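Local structure of pesticidal crystal protein Cry2Aa (Bacillus thuringiensis serovar kurstaki, 1I5P) at residues S58-K63 and L74-G79; I69-L74 and K263-M268; G79-S84 and N88-I93; M183-I188 and S257-F262. The protein binds midgut epithelial cells of dipteran and lepidopteran larvae as an insecticidal toxin and promotes their colloid-osmotic lysis. All blocks are in the same frame, centred on the assembly; numbering follows the deposited sequence.

In the fold
All four contacts involve the N-terminal helical bundle. In interaction 4 every touching residue is buried, with Leu-Trp packing at its heart. Interactions 1 and 3 share helix 74-81: the first sets it against helix 53-65, the second against helix 88-101 across the short loop between the helices. Both are mainly apolar, but each has an exposed residue at its rim, and interaction 3 includes a water bridge. Interaction 2 is partly buried and depends on a lysine-glutamine bond where the bundle leads into strand 267-268. L77 and I73 both reach S186 of interaction 4, and M183 meets I81, F82 and M90, so helix 170-193 backs interactions 1, 2 and 3.

Interaction 1: residues S58-K63 and L74-G79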
loop_
_atom_site.group_PDB
_atom_site.type_symbol
_atom_site.label_atom_id
_atom_site.label_comp_id
_atom_site.label_asym_id
_atom_site.label_seq_id
_atom_site.Cartn_x
_atom_site.Cartn_y
_atom_site.Cartn_z
ATOM N N SER A 58 0.375 -11.196 -4.909
ATOM C CA SER A 58 0.747 -10.431 -3.730
ATOM C C SER A 58 -0.002 -10.959 -2.507
ATOM O O SER A 58 0.586 -11.133 -1.441
ATOM C CB SER A 58 0.464 -8.939 -3.949
ATOM O OG SER A 58 -0.873 -8.730 -4.354
ATOM N N SER A 59 -1.294 -11.229 -2.665
ATOM C CA SER A 59 -2.099 -11.751 -1.565
ATOM C C SER A 59 -1.502 -13.083 -1.111
ATOM O O SER A 59 -1.387 -13.362 0.085
ATOM C CB SER A 59 -3.543 -11.956 -2.023
ATOM O OG SER A 59 -4.134 -10.720 -2.381
ATOM N N PHE A 60 -1.115 -13.889 -2.094
ATOM C CA PHE A 60 -0.505 -15.190 -1.855
ATOM C C PHE A 60 0.794 -15.057 -1.053
ATOM O O PHE A 60 1.006 -15.766 -0.065
ATOM C CB PHE A 60 -0.226 -15.862 -3.204
ATOM C CG PHE A 60 0.710 -17.036 -3.127
ATOM C CD1 PHE A 60 0.261 -18.274 -2.673
ATOM C CD2 PHE A 60 2.038 -16.908 -3.532
ATOM C CE1 PHE A 60 1.115 -19.370 -2.626
ATOM C CE2 PHE A 60 2.904 -18.000 -3.490
ATOM C CZ PHE A 60 2.439 -19.238 -3.035
ATOM N N LEU A 61 1.670 -14.153 -1.479
ATOM C CA LEU A 61 2.936 -13.967 -0.775
ATOM C C LEU A 61 2.700 -13.460 0.646
ATOM O O LEU A 61 3.353 -13.913 1.590
ATOM C CB LEU A 61 3.845 -13.012 -1.558
ATOM C CG LEU A 61 4.270 -13.566 -2.925
ATOM C CD1 LEU A 61 5.169 -12.560 -3.650
ATOM C CD2 LEU A 61 5.000 -14.895 -2.734
ATOM N N LEU A 62 1.761 -12.530 0.801
ATOM C CA LEU A 62 1.426 -11.999 2.120
ATOM C C LEU A 62 1.024 -13.146 3.054
ATOM O O LEU A 62 1.440 -13.186 4.207
ATOM C CB LEU A 62 0.275 -10.988 2.011
ATOM C CG LEU A 62 0.624 -9.569 1.523
ATOM C CD1 LEU A 62 -0.642 -8.809 1.156
ATOM C CD2 LEU A 62 1.402 -8.836 2.611
ATOM N N LYS A 63 0.233 -14.084 2.540
ATOM C CA LYS A 63 -0.216 -15.226 3.333
ATOM C C LYS A 63 0.889 -16.236 3.650
ATOM O O LYS A 63 0.849 -16.897 4.687
ATOM C CB LYS A 63 -1.373 -15.928 2.623
ATOM C CG LYS A 63 -2.687 -15.164 2.693
ATOM C CD LYS A 63 -3.805 -15.908 1.990
ATOM C CE LYS A 63 -5.155 -15.282 2.289
ATOM N NZ LYS A 63 -5.607 -15.498 3.692
ATOM N N LEU A 74 7.689 -21.438 -3.949
ATOM C CA LEU A 74 7.865 -21.663 -5.383
ATOM C C LEU A 74 6.890 -22.574 -6.122
ATOM O O LEU A 74 6.434 -22.228 -7.210
ATOM C CB LEU A 74 9.297 -22.117 -5.679
ATOM C CG LEU A 74 9.712 -21.875 -7.140
ATOM C CD1 LEU A 74 9.733 -20.367 -7.408
ATOM C CD2 LEU A 74 11.074 -22.489 -7.425
ATOM N N SER A 75 6.561 -23.729 -5.554
ATOM C CA SER A 75 5.648 -24.639 -6.242
ATOM C C SER A 75 4.253 -24.053 -6.454
ATOM O O SER A 75 3.718 -24.107 -7.559
ATOM C CB SER A 75 5.535 -25.964 -5.493
ATOM O OG SER A 75 4.727 -26.859 -6.230
ATOM N N GLU A 76 3.661 -23.496 -5.404
ATOM C CA GLU A 76 2.334 -22.917 -5.538
ATOM C C GLU A 76 2.393 -21.614 -6.323
ATOM O O GLU A 76 1.488 -21.309 -7.093
ATOM C CB GLU A 76 1.710 -22.703 -4.155
ATOM C CG GLU A 76 1.318 -24.015 -3.480
ATOM C CD GLU A 76 0.932 -23.855 -2.021
ATOM O OE1 GLU A 76 0.707 -24.885 -1.351
ATOM O OE2 GLU A 76 0.854 -22.707 -1.543
ATOM N N LEU A 77 3.465 -20.850 -6.143
ATOM C CA LEU A 77 3.603 -19.598 -6.873
ATOM C C LEU A 77 3.551 -19.872 -8.372
ATOM O O LEU A 77 2.835 -19.199 -9.114
ATOM C CB LEU A 77 4.924 -18.914 -6.533
ATOM C CG LEU A 77 5.254 -17.707 -7.416
ATOM C CD1 LEU A 77 4.150 -16.658 -7.312
ATOM C CD2 LEU A 77 6.593 -17.129 -6.993
ATOM N N TRP A 78 4.323 -20.868 -8.801
ATOM C CA TRP A 78 4.388 -21.268 -10.205
ATOM C C TRP A 78 2.988 -21.576 -10.726
ATOM O O TRP A 78 2.637 -21.215 -11.853
ATOM C CB TRP A 78 5.271 -22.516 -10.351
ATOM C CG TRP A 78 5.411 -23.029 -11.755
ATOM C CD1 TRP A 78 6.364 -22.676 -12.668
ATOM C CD2 TRP A 78 4.573 -23.992 -12.408
ATOM N NE1 TRP A 78 6.178 -23.362 -13.842
ATOM C CE2 TRP A 78 5.084 -24.175 -13.711
ATOM C CE3 TRP A 78 3.439 -24.719 -12.017
ATOM C CZ2 TRP A 78 4.502 -25.057 -14.628
ATOM C CZ3 TRP A 78 2.860 -25.596 -12.929
ATOM C CH2 TRP A 78 3.395 -25.756 -14.221
ATOM N N GLY A 79 2.190 -22.234 -9.890
ATOM C CA GLY A 79 0.834 -22.603 -10.273
ATOM C C GLY A 79 -0.119 -21.433 -10.437
ATOM O O GLY A 79 -1.172 -21.571 -11.055
#
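F60 and L77 bring the two backbones to their nearest approach, with CA atoms 7.8 Å apart, as helix 53-65 packs on helix 74-81 in the N-terminal helical bundle of this delta-endotoxin. Both segments are helical: the amide of L62 donates to the carbonyl of S58 in one, and that of W78 to L74 in the other, while the bond from G79 N to S75 O is weak. At this spacing a single aromatic side chain crosses the gap. The bond from CA to CB of F60 points toward the other helix, and CG stands anti to the backbone N (chi1 165°), which sends the ring across to the turn formed by E76 and L77. The far end of the ring does the touching. F60 CZ lies 3.6 Å from L77 N in an oblique approach, and F60 CE2 lies 3.8 Å from L77 CB, the two side chains meeting at about a right angle. E76 flanks the same ring with its CB, 3.7 Å from F60 CZ, and then runs out in extended form. Its carboxylate plane is turned 61° from the ring plane. The acid is not a lone charge against an aromatic group, for it also makes a salt bridge with K64, one turn beyond F60. Around the pair, I73 and L31 also touch the F60 side chain, while L77 rests on M183 and S186 of helix 170-193, so the contact is continuous with the bundle interior. At the polar margin, E76 OE2 meets the phenyl edge near the ring plane, 3.5 Å from F60 CE1.

Interaction 2: residues I69-L74 and K263-M268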
loop_
_atom_site.group_PDB
_atom_site.type_symbol
_atom_site.label_atom_id
_atom_site.label_comp_id
_atom_site.label_asym_id
_atom_site.label_seq_id
_atom_site.Cartn_x
_atom_site.Cartn_y
_atom_site.Cartn_z
ATOM N N ILE A 69 3.282 -21.954 8.342
ATOM C CA ILE A 69 3.061 -23.077 7.444
ATOM C C ILE A 69 3.596 -22.806 6.034
ATOM O O ILE A 69 3.807 -23.736 5.257
ATOM C CB ILE A 69 1.562 -23.419 7.370
ATOM C CG1 ILE A 69 1.365 -24.746 6.641
ATOM C CG2 ILE A 69 0.802 -22.312 6.658
ATOM C CD1 ILE A 69 -0.035 -25.315 6.800
ATOM N N GLY A 70 3.837 -21.536 5.722
ATOM C CA GLY A 70 4.335 -21.171 4.406
ATOM C C GLY A 70 5.823 -21.384 4.194
ATOM O O GLY A 70 6.539 -20.463 3.798
ATOM N N LYS A 71 6.279 -22.610 4.437
ATOM C CA LYS A 71 7.678 -22.980 4.292
ATOM C C LYS A 71 8.122 -23.068 2.834
ATOM O O LYS A 71 9.288 -22.828 2.520
ATOM C CB LYS A 71 7.934 -24.337 4.964
ATOM C CG LYS A 71 7.740 -24.360 6.472
ATOM C CD LYS A 71 8.841 -23.595 7.187
ATOM C CE LYS A 71 8.750 -23.771 8.704
ATOM N NZ LYS A 71 9.926 -23.180 9.392
ATOM N N ARG A 72 7.197 -23.419 1.946
ATOM C CA ARG A 72 7.526 -23.557 0.537
ATOM C C ARG A 72 6.611 -22.695 -0.324
ATOM O O ARG A 72 5.385 -22.853 -0.315
ATOM C CB ARG A 72 7.419 -25.024 0.120
ATOM C CG ARG A 72 8.028 -25.335 -1.228
ATOM C CD ARG A 72 7.840 -26.805 -1.584
ATOM N NE ARG A 72 8.343 -27.107 -2.924
ATOM C CZ ARG A 72 8.207 -28.285 -3.525
ATOM N NH1 ARG A 72 7.582 -29.283 -2.911
ATOM N NH2 ARG A 72 8.699 -28.466 -4.742
ATOM N N ILE A 73 7.222 -21.788 -1.075
ATOM C CA ILE A 73 6.480 -20.866 -1.921
ATOM C C ILE A 73 6.499 -21.181 -3.415
ATOM O O ILE A 73 5.455 -21.185 -4.064
ATOM C CB ILE A 73 7.023 -19.420 -1.758
ATOM C CG1 ILE A 73 6.834 -18.934 -0.322
ATOM C CG2 ILE A 73 6.312 -18.483 -2.726
ATOM C CD1 ILE A 73 7.528 -17.598 -0.033
ATOM N N LEU A 74 7.689 -21.438 -3.949
ATOM C CA LEU A 74 7.865 -21.663 -5.383
ATOM C C LEU A 74 6.890 -22.574 -6.122
ATOM O O LEU A 74 6.434 -22.228 -7.210
ATOM C CB LEU A 74 9.297 -22.117 -5.679
ATOM C CG LEU A 74 9.712 -21.875 -7.140
ATOM C CD1 LEU A 74 9.733 -20.367 -7.408
ATOM C CD2 LEU A 74 11.074 -22.489 -7.425
ATOM N N LYS A 263 12.601 -12.709 5.082
ATOM C CA LYS A 263 13.497 -13.128 6.156
ATOM C C LYS A 263 12.711 -13.476 7.424
ATOM O O LYS A 263 13.269 -14.008 8.381
ATOM C CB LYS A 263 14.503 -12.012 6.469
ATOM C CG LYS A 263 13.878 -10.844 7.236
ATOM C CD LYS A 263 14.569 -9.491 7.016
ATOM C CE LYS A 263 15.803 -9.283 7.871
ATOM N NZ LYS A 263 16.138 -7.826 7.929
ATOM N N TYR A 264 11.419 -13.159 7.434
ATOM C CA TYR A 264 10.571 -13.453 8.590
ATOM C C TYR A 264 9.547 -14.546 8.309
ATOM O O TYR A 264 9.171 -14.788 7.161
ATOM C CB TYR A 264 9.824 -12.192 9.049
ATOM C CG TYR A 264 10.708 -11.112 9.627
ATOM C CD1 TYR A 264 10.965 -9.940 8.916
ATOM C CD2 TYR A 264 11.321 -11.278 10.873
ATOM C CE1 TYR A 264 11.817 -8.956 9.428
ATOM C CE2 TYR A 264 12.177 -10.305 11.390
ATOM C CZ TYR A 264 12.421 -9.151 10.663
ATOM O OH TYR A 264 13.302 -8.217 11.152
ATOM N N GLN A 265 9.100 -15.208 9.370
ATOM C CA GLN A 265 8.087 -16.248 9.269
ATOM C C GLN A 265 7.004 -15.934 10.278
ATOM O O GLN A 265 7.286 -15.425 11.363
ATOM C CB GLN A 265 8.658 -17.630 9.591
ATOM C CG GLN A 265 9.627 -18.172 8.553
ATOM C CD GLN A 265 10.171 -19.530 8.953
ATOM O OE1 GLN A 265 9.607 -20.570 8.604
ATOM N NE2 GLN A 265 11.269 -19.527 9.698
ATOM N N SER A 266 5.767 -16.249 9.919
ATOM C CA SER A 266 4.632 -16.023 10.800
ATOM C C SER A 266 4.553 -14.542 11.166
ATOM O O SER A 266 4.469 -14.176 12.340
ATOM C CB SER A 266 4.786 -16.883 12.060
ATOM O OG SER A 266 3.559 -17.029 12.743
ATOM N N LEU A 267 4.593 -13.693 10.146
ATOM C CA LEU A 267 4.514 -12.254 10.339
ATOM C C LEU A 267 3.369 -11.708 9.501
ATOM O O LEU A 267 3.455 -11.645 8.271
ATOM C CB LEU A 267 5.813 -11.585 9.902
ATOM C CG LEU A 267 5.796 -10.061 10.018
ATOM C CD1 LEU A 267 5.552 -9.673 11.470
ATOM C CD2 LEU A 267 7.107 -9.484 9.519
ATOM N N MET A 268 2.292 -11.325 10.174
ATOM C CA MET A 268 1.131 -10.784 9.490
ATOM C C MET A 268 1.370 -9.308 9.169
ATOM O O MET A 268 1.468 -8.481 10.069
ATOM C CB MET A 268 -0.114 -10.921 10.370
ATOM C CG MET A 268 -1.374 -10.339 9.746
ATOM S SD MET A 268 -2.760 -10.214 10.911
ATOM C CE MET A 268 -2.385 -8.658 11.722
#
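Q265 OE1 receives the ammonium group of K71 in a hydrogen bond of 2.7 Å, measured from K71 NZ, at the place where the N-terminal helical bundle gives way to strand 267-268. That strand runs parallel to strand 493-496 in a sheet that includes strands of the C-terminal domain. The donor lies in the carbonyl plane on a lone pair, with a C=O to N angle of 132°. K71 CE and CD also lie close to the oxygen, with CE 3.3 Å from Q265 OE1. The two side chains cross at about a right angle. Lysine comes in by a bend at its second torsion (chi2 -71°) and is extended after it, whereas glutamine is extended through CG and CD and presents its oxygen rather than NE2, which stays 3.9 Å from K71 NZ. A positive charge so close would be expected to polarise the amide carbonyl. Q265 is buried and is also touched by L68 and L193. The lysine belongs to the loop joining helices 53-65 and 74-81, just past an inverse gamma turn centred on G70, whose closing bond from K71 N to I69 O is weak. A second polar link joins the two segments: the guanidinium of R189 spans both, its NH1 bonded to G70 O and its NH2 to Y264 O.

Interaction 3: residues G79-S84 and N88-I93; sequences GIIFPS and NLMQDI
L89 and M90 are the two bumps on helix 88-101 that fill hollows at the end of helix 74-81, forming a helix-loop-helix corner within the N-terminal bundle. CD1 of L89 enters a notch between backbone and proline ring, 3.5 Å from I80 O and 3.6 Å from P83 CD. M90 fills the neighbouring hollow. Its chain is bent at chi2 (-64°) and chi3, bringing SD against the side of I81, 3.5 Å from I81 CG1, while CG of M90 lies 3.8 Å from F82 CE2 in an oblique approach to that ring. F82 is the first residue to leave helical backbone angles, so its ring and the P83 ring come from the turn itself, and M183 of helix 170-193 packs against F82. Between the two bumps, one water joins the helices: it donates to I81 O at 2.7 Å and accepts from M90 N at 3.2 Å. Across the corner, then, apolar groups provide the fit, while the water links the carbonyl of I81 to the amide of M90 where the helix is interrupted.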
loop_
_atom_site.group_PDB
_atom_site.type_symbol
_atom_site.label_atom_id
_atom_site.label_comp_id
_atom_site.label_asym_id
_atom_site.label_seq_id
_atom_site.Cartn_x
_atom_site.Cartn_y
_atom_site.Cartn_z
ATOM N N GLY A 79 2.190 -22.234 -9.890
ATOM C CA GLY A 79 0.834 -22.603 -10.273
ATOM C C GLY A 79 -0.119 -21.433 -10.437
ATOM O O GLY A 79 -1.172 -21.571 -11.055
ATOM N N ILE A 80 0.242 -20.284 -9.879
ATOM C CA ILE A 80 -0.589 -19.091 -9.976
ATOM C C ILE A 80 -0.173 -18.208 -11.151
ATOM O O ILE A 80 -1.007 -17.807 -11.974
ATOM C CB ILE A 80 -0.491 -18.243 -8.690
ATOM C CG1 ILE A 80 -1.105 -19.008 -7.512
ATOM C CG2 ILE A 80 -1.186 -16.897 -8.898
ATOM C CD1 ILE A 80 -0.883 -18.337 -6.162
ATOM N N ILE A 81 1.123 -17.908 -11.219
ATOM C CA ILE A 81 1.658 -17.044 -12.267
ATOM C C ILE A 81 1.809 -17.756 -13.617
ATOM O O ILE A 81 1.835 -17.111 -14.662
ATOM C CB ILE A 81 3.012 -16.429 -11.820
ATOM C CG1 ILE A 81 3.365 -15.240 -12.713
ATOM C CG2 ILE A 81 4.108 -17.482 -11.864
ATOM C CD1 ILE A 81 2.305 -14.150 -12.724
ATOM N N PHE A 82 1.903 -19.082 -13.585
ATOM C CA PHE A 82 2.002 -19.899 -14.798
ATOM C C PHE A 82 0.943 -20.995 -14.685
ATOM O O PHE A 82 1.269 -22.172 -14.536
ATOM C CB PHE A 82 3.384 -20.557 -14.919
ATOM C CG PHE A 82 4.499 -19.601 -15.249
ATOM C CD1 PHE A 82 5.568 -19.439 -14.374
ATOM C CD2 PHE A 82 4.499 -18.885 -16.444
ATOM C CE1 PHE A 82 6.624 -18.582 -14.680
ATOM C CE2 PHE A 82 5.552 -18.021 -16.761
ATOM C CZ PHE A 82 6.618 -17.871 -15.876
ATOM N N PRO A 83 -0.341 -20.617 -14.724
ATOM C CA PRO A 83 -1.429 -21.593 -14.620
ATOM C C PRO A 83 -1.317 -22.758 -15.604
ATOM O O PRO A 83 -1.486 -22.597 -16.815
ATOM C CB PRO A 83 -2.675 -20.741 -14.842
ATOM C CG PRO A 83 -2.160 -19.600 -15.682
ATOM C CD PRO A 83 -0.884 -19.272 -14.976
ATOM N N SER A 84 -1.035 -23.932 -15.046
ATOM C CA SER A 84 -0.870 -25.168 -15.798
ATOM C C SER A 84 0.253 -25.061 -16.808
ATOM O O SER A 84 0.226 -25.709 -17.847
ATOM C CB SER A 84 -2.173 -25.554 -16.493
ATOM O OG SER A 84 -3.129 -25.969 -15.533
ATOM N N ASN A 88 0.429 -17.215 -20.601
ATOM C CA ASN A 88 -0.539 -16.181 -20.964
ATOM C C ASN A 88 -0.714 -15.034 -19.964
ATOM O O ASN A 88 -0.904 -13.891 -20.374
ATOM C CB ASN A 88 -1.906 -16.813 -21.279
ATOM C CG ASN A 88 -2.714 -17.131 -20.035
ATOM O OD1 ASN A 88 -2.461 -18.125 -19.352
ATOM N ND2 ASN A 88 -3.701 -16.287 -19.735
ATOM N N LEU A 89 -0.664 -15.322 -18.667
ATOM C CA LEU A 89 -0.830 -14.252 -17.680
ATOM C C LEU A 89 0.370 -13.305 -17.681
ATOM O O LEU A 89 0.220 -12.094 -17.482
ATOM C CB LEU A 89 -1.056 -14.835 -16.275
ATOM C CG LEU A 89 -2.342 -15.652 -16.090
ATOM C CD1 LEU A 89 -2.490 -16.063 -14.634
ATOM C CD2 LEU A 89 -3.555 -14.836 -16.530
ATOM N N MET A 90 1.560 -13.853 -17.900
ATOM C CA MET A 90 2.754 -13.023 -17.952
ATOM C C MET A 90 2.714 -12.226 -19.256
ATOM O O MET A 90 3.060 -11.046 -19.283
ATOM C CB MET A 90 4.010 -13.892 -17.903
ATOM C CG MET A 90 4.297 -14.481 -16.536
ATOM S SD MET A 90 4.639 -13.197 -15.312
ATOM C CE MET A 90 6.443 -13.110 -15.406
ATOM N N GLN A 91 2.278 -12.868 -20.336
ATOM C CA GLN A 91 2.206 -12.179 -21.615
ATOM C C GLN A 91 1.212 -11.030 -21.517
ATOM O O GLN A 91 1.438 -9.965 -22.073
ATOM C CB GLN A 91 1.781 -13.131 -22.739
ATOM C CG GLN A 91 2.753 -14.274 -22.999
ATOM C CD GLN A 91 2.326 -15.148 -24.163
ATOM O OE1 GLN A 91 1.159 -15.153 -24.557
ATOM N NE2 GLN A 91 3.269 -15.907 -24.714
ATOM N N ASP A 92 0.113 -11.247 -20.801
ATOM C CA ASP A 92 -0.904 -10.215 -20.648
ATOM C C ASP A 92 -0.411 -9.049 -19.795
ATOM O O ASP A 92 -0.768 -7.898 -20.034
ATOM C CB ASP A 92 -2.169 -10.808 -20.032
ATOM C CG ASP A 92 -3.192 -9.749 -19.690
ATOM O OD1 ASP A 92 -3.850 -9.230 -20.623
ATOM O OD2 ASP A 92 -3.332 -9.426 -18.488
ATOM N N ILE A 93 0.398 -9.351 -18.787
ATOM C CA ILE A 93 0.945 -8.306 -17.929
ATOM C C ILE A 93 1.757 -7.355 -18.803
ATOM O O ILE A 93 1.618 -6.137 -18.707
ATOM C CB ILE A 93 1.861 -8.902 -16.840
ATOM C CG1 ILE A 93 1.000 -9.511 -15.726
ATOM C CG2 ILE A 93 2.799 -7.827 -16.291
ATOM C CD1 ILE A 93 1.799 -10.234 -14.647
HETATM O O HOH W 1 1.439 -17.034 -17.292
#

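Interaction 4: residues M183-I188 and S257-F262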
loop_
_atom_site.group_PDB
_atom_site.type_symbol
_atom_site.label_atom_id
_atom_site.label_comp_id
_atom_site.label_asym_id
_atom_site.label_seq_id
_atom_site.Cartn_x
_atom_site.Cartn_y
_atom_site.Cartn_z
ATOM N N MET A 183 9.914 -15.044 -8.199
ATOM C CA MET A 183 10.250 -16.448 -8.361
ATOM C C MET A 183 11.631 -16.801 -7.821
ATOM O O MET A 183 11.788 -17.792 -7.113
ATOM C CB MET A 183 10.144 -16.838 -9.838
ATOM C CG MET A 183 8.729 -16.712 -10.398
ATOM S SD MET A 183 8.675 -16.854 -12.196
ATOM C CE MET A 183 7.529 -15.553 -12.636
ATOM N N HIS A 184 12.628 -15.987 -8.146
ATOM C CA HIS A 184 13.988 -16.245 -7.682
ATOM C C HIS A 184 14.126 -16.122 -6.162
ATOM O O HIS A 184 14.714 -16.992 -5.512
ATOM C CB HIS A 184 14.977 -15.286 -8.358
ATOM C CG HIS A 184 16.415 -15.653 -8.144
ATOM N ND1 HIS A 184 17.450 -14.771 -8.376
ATOM C CD2 HIS A 184 16.989 -16.804 -7.719
ATOM C CE1 HIS A 184 18.598 -15.362 -8.098
ATOM N NE2 HIS A 184 18.349 -16.596 -7.698
ATOM N N LEU A 185 13.589 -15.042 -5.598
ATOM C CA LEU A 185 13.681 -14.823 -4.159
ATOM C C LEU A 185 12.885 -15.863 -3.382
ATOM O O LEU A 185 13.300 -16.281 -2.296
ATOM C CB LEU A 185 13.209 -13.410 -3.804
ATOM C CG LEU A 185 14.148 -12.282 -4.252
ATOM C CD1 LEU A 185 13.550 -10.926 -3.895
ATOM C CD2 LEU A 185 15.509 -12.453 -3.586
ATOM N N SER A 186 11.752 -16.281 -3.944
ATOM C CA SER A 186 10.911 -17.293 -3.311
ATOM C C SER A 186 11.687 -18.607 -3.292
ATOM O O SER A 186 11.635 -19.365 -2.317
ATOM C CB SER A 186 9.610 -17.476 -4.095
ATOM O OG SER A 186 8.798 -16.309 -4.022
ATOM N N PHE A 187 12.393 -18.860 -4.395
ATOM C CA PHE A 187 13.218 -20.050 -4.576
ATOM C C PHE A 187 14.297 -20.094 -3.498
ATOM O O PHE A 187 14.486 -21.108 -2.827
ATOM C CB PHE A 187 13.865 -20.014 -5.972
ATOM C CG PHE A 187 15.096 -20.874 -6.104
ATOM C CD1 PHE A 187 14.992 -22.262 -6.177
ATOM C CD2 PHE A 187 16.364 -20.295 -6.144
ATOM C CE1 PHE A 187 16.129 -23.064 -6.289
ATOM C CE2 PHE A 187 17.510 -21.092 -6.257
ATOM C CZ PHE A 187 17.387 -22.481 -6.328
ATOM N N ILE A 188 15.001 -18.981 -3.340
ATOM C CA ILE A 188 16.055 -18.874 -2.343
ATOM C C ILE A 188 15.506 -19.119 -0.936
ATOM O O ILE A 188 16.089 -19.867 -0.155
ATOM C CB ILE A 188 16.727 -17.486 -2.420
ATOM C CG1 ILE A 188 17.469 -17.365 -3.757
ATOM C CG2 ILE A 188 17.672 -17.282 -1.232
ATOM C CD1 ILE A 188 17.942 -15.952 -4.094
ATOM N N SER A 257 8.069 -4.647 -1.270
ATOM C CA SER A 257 7.767 -4.541 0.160
ATOM C C SER A 257 7.704 -5.890 0.881
ATOM O O SER A 257 7.913 -5.959 2.095
ATOM C CB SER A 257 6.443 -3.816 0.367
ATOM O OG SER A 257 6.565 -2.439 0.050
ATOM N N ILE A 258 7.403 -6.960 0.151
ATOM C CA ILE A 258 7.344 -8.257 0.801
ATOM C C ILE A 258 8.697 -8.970 0.780
ATOM O O ILE A 258 8.985 -9.767 1.672
ATOM C CB ILE A 258 6.259 -9.172 0.173
ATOM C CG1 ILE A 258 5.913 -10.301 1.146
ATOM C CG2 ILE A 258 6.751 -9.747 -1.149
ATOM C CD1 ILE A 258 5.243 -9.834 2.429
ATOM N N TRP A 259 9.534 -8.668 -0.212
ATOM C CA TRP A 259 10.845 -9.319 -0.314
ATOM C C TRP A 259 11.711 -9.140 0.931
ATOM O O TRP A 259 12.301 -10.101 1.424
ATOM C CB TRP A 259 11.619 -8.794 -1.524
ATOM C CG TRP A 259 10.961 -9.049 -2.841
ATOM C CD1 TRP A 259 10.005 -9.990 -3.122
ATOM C CD2 TRP A 259 11.219 -8.363 -4.067
ATOM N NE1 TRP A 259 9.653 -9.925 -4.450
ATOM C CE2 TRP A 259 10.383 -8.934 -5.055
ATOM C CE3 TRP A 259 12.077 -7.317 -4.432
ATOM C CZ2 TRP A 259 10.378 -8.496 -6.379
ATOM C CZ3 TRP A 259 12.073 -6.880 -5.751
ATOM C CH2 TRP A 259 11.227 -7.469 -6.707
ATOM N N SER A 260 11.789 -7.910 1.430
ATOM C CA SER A 260 12.599 -7.631 2.605
ATOM C C SER A 260 11.959 -8.186 3.875
ATOM O O SER A 260 12.472 -7.977 4.974
ATOM C CB SER A 260 12.853 -6.122 2.740
ATOM O OG SER A 260 11.643 -5.398 2.847
ATOM N N LEU A 261 10.831 -8.880 3.719
ATOM C CA LEU A 261 10.151 -9.497 4.859
ATOM C C LEU A 261 10.204 -11.018 4.727
ATOM O O LEU A 261 9.763 -11.737 5.617
ATOM C CB LEU A 261 8.690 -9.024 4.958
ATOM C CG LEU A 261 8.514 -7.549 5.347
ATOM C CD1 LEU A 261 7.038 -7.204 5.388
ATOM C CD2 LEU A 261 9.179 -7.276 6.703
ATOM N N PHE A 262 10.747 -11.506 3.614
ATOM C CA PHE A 262 10.870 -12.949 3.400
ATOM C C PHE A 262 11.739 -13.544 4.510
ATOM O O PHE A 262 11.635 -14.726 4.836
ATOM C CB PHE A 262 11.525 -13.249 2.046
ATOM C CG PHE A 262 10.555 -13.367 0.891
ATOM C CD1 PHE A 262 11.011 -13.770 -0.361
ATOM C CD2 PHE A 262 9.199 -13.108 1.052
ATOM C CE1 PHE A 262 10.136 -13.916 -1.434
ATOM C CE2 PHE A 262 8.312 -13.252 -0.014
ATOM C CZ PHE A 262 8.778 -13.658 -1.259
#
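L185 points CD1 straight onto the indole of W259, a CH-pi contact between helix 170-193 and the end of helix 238-259 in the N-terminal helical bundle. L185 CD1 lies 3.5 Å from the centroid of the five-membered ring and only 19° off the ring normal, so the approach is over the face, with W259 CG the closest ring atom at 3.4 Å. The leucine and tryptophan side chains cross at about a right angle: with CG anti to the carbonyl carbon (chi1 -70°) and CD1 extended beyond it, the leucine branch stands up against the indole instead of lying along it. The indole is also held at its rim, where NE1 donates to N182 OD1, three residues before L185 and thus on the same helix. F262 meets the backbone and CB of L185 instead. Its ring offers an edge to the peptide, L185 C lying near the ring plane at 3.9 Å from F262 CE1. F262 CE1 is also 3.8 Å from S186 OG, in an oblique approach; the polar partner of that hydroxyl is N182 O. The backbone from W259 to F262 forms a type I beta turn, closed by the bond from F262 N to W259 O, and it folds F262 back so that W259 CA lies above one face of its ring, offset toward the rim. Contact is mainly apolar, with the S186 hydroxyl and the L185 peptide at the F262 ring, while N182 satisfies the polar atoms of W259 and S186 from within the helix, so that dispersion and CH-pi attraction can operate in a buried setting without stranding the indole N-H.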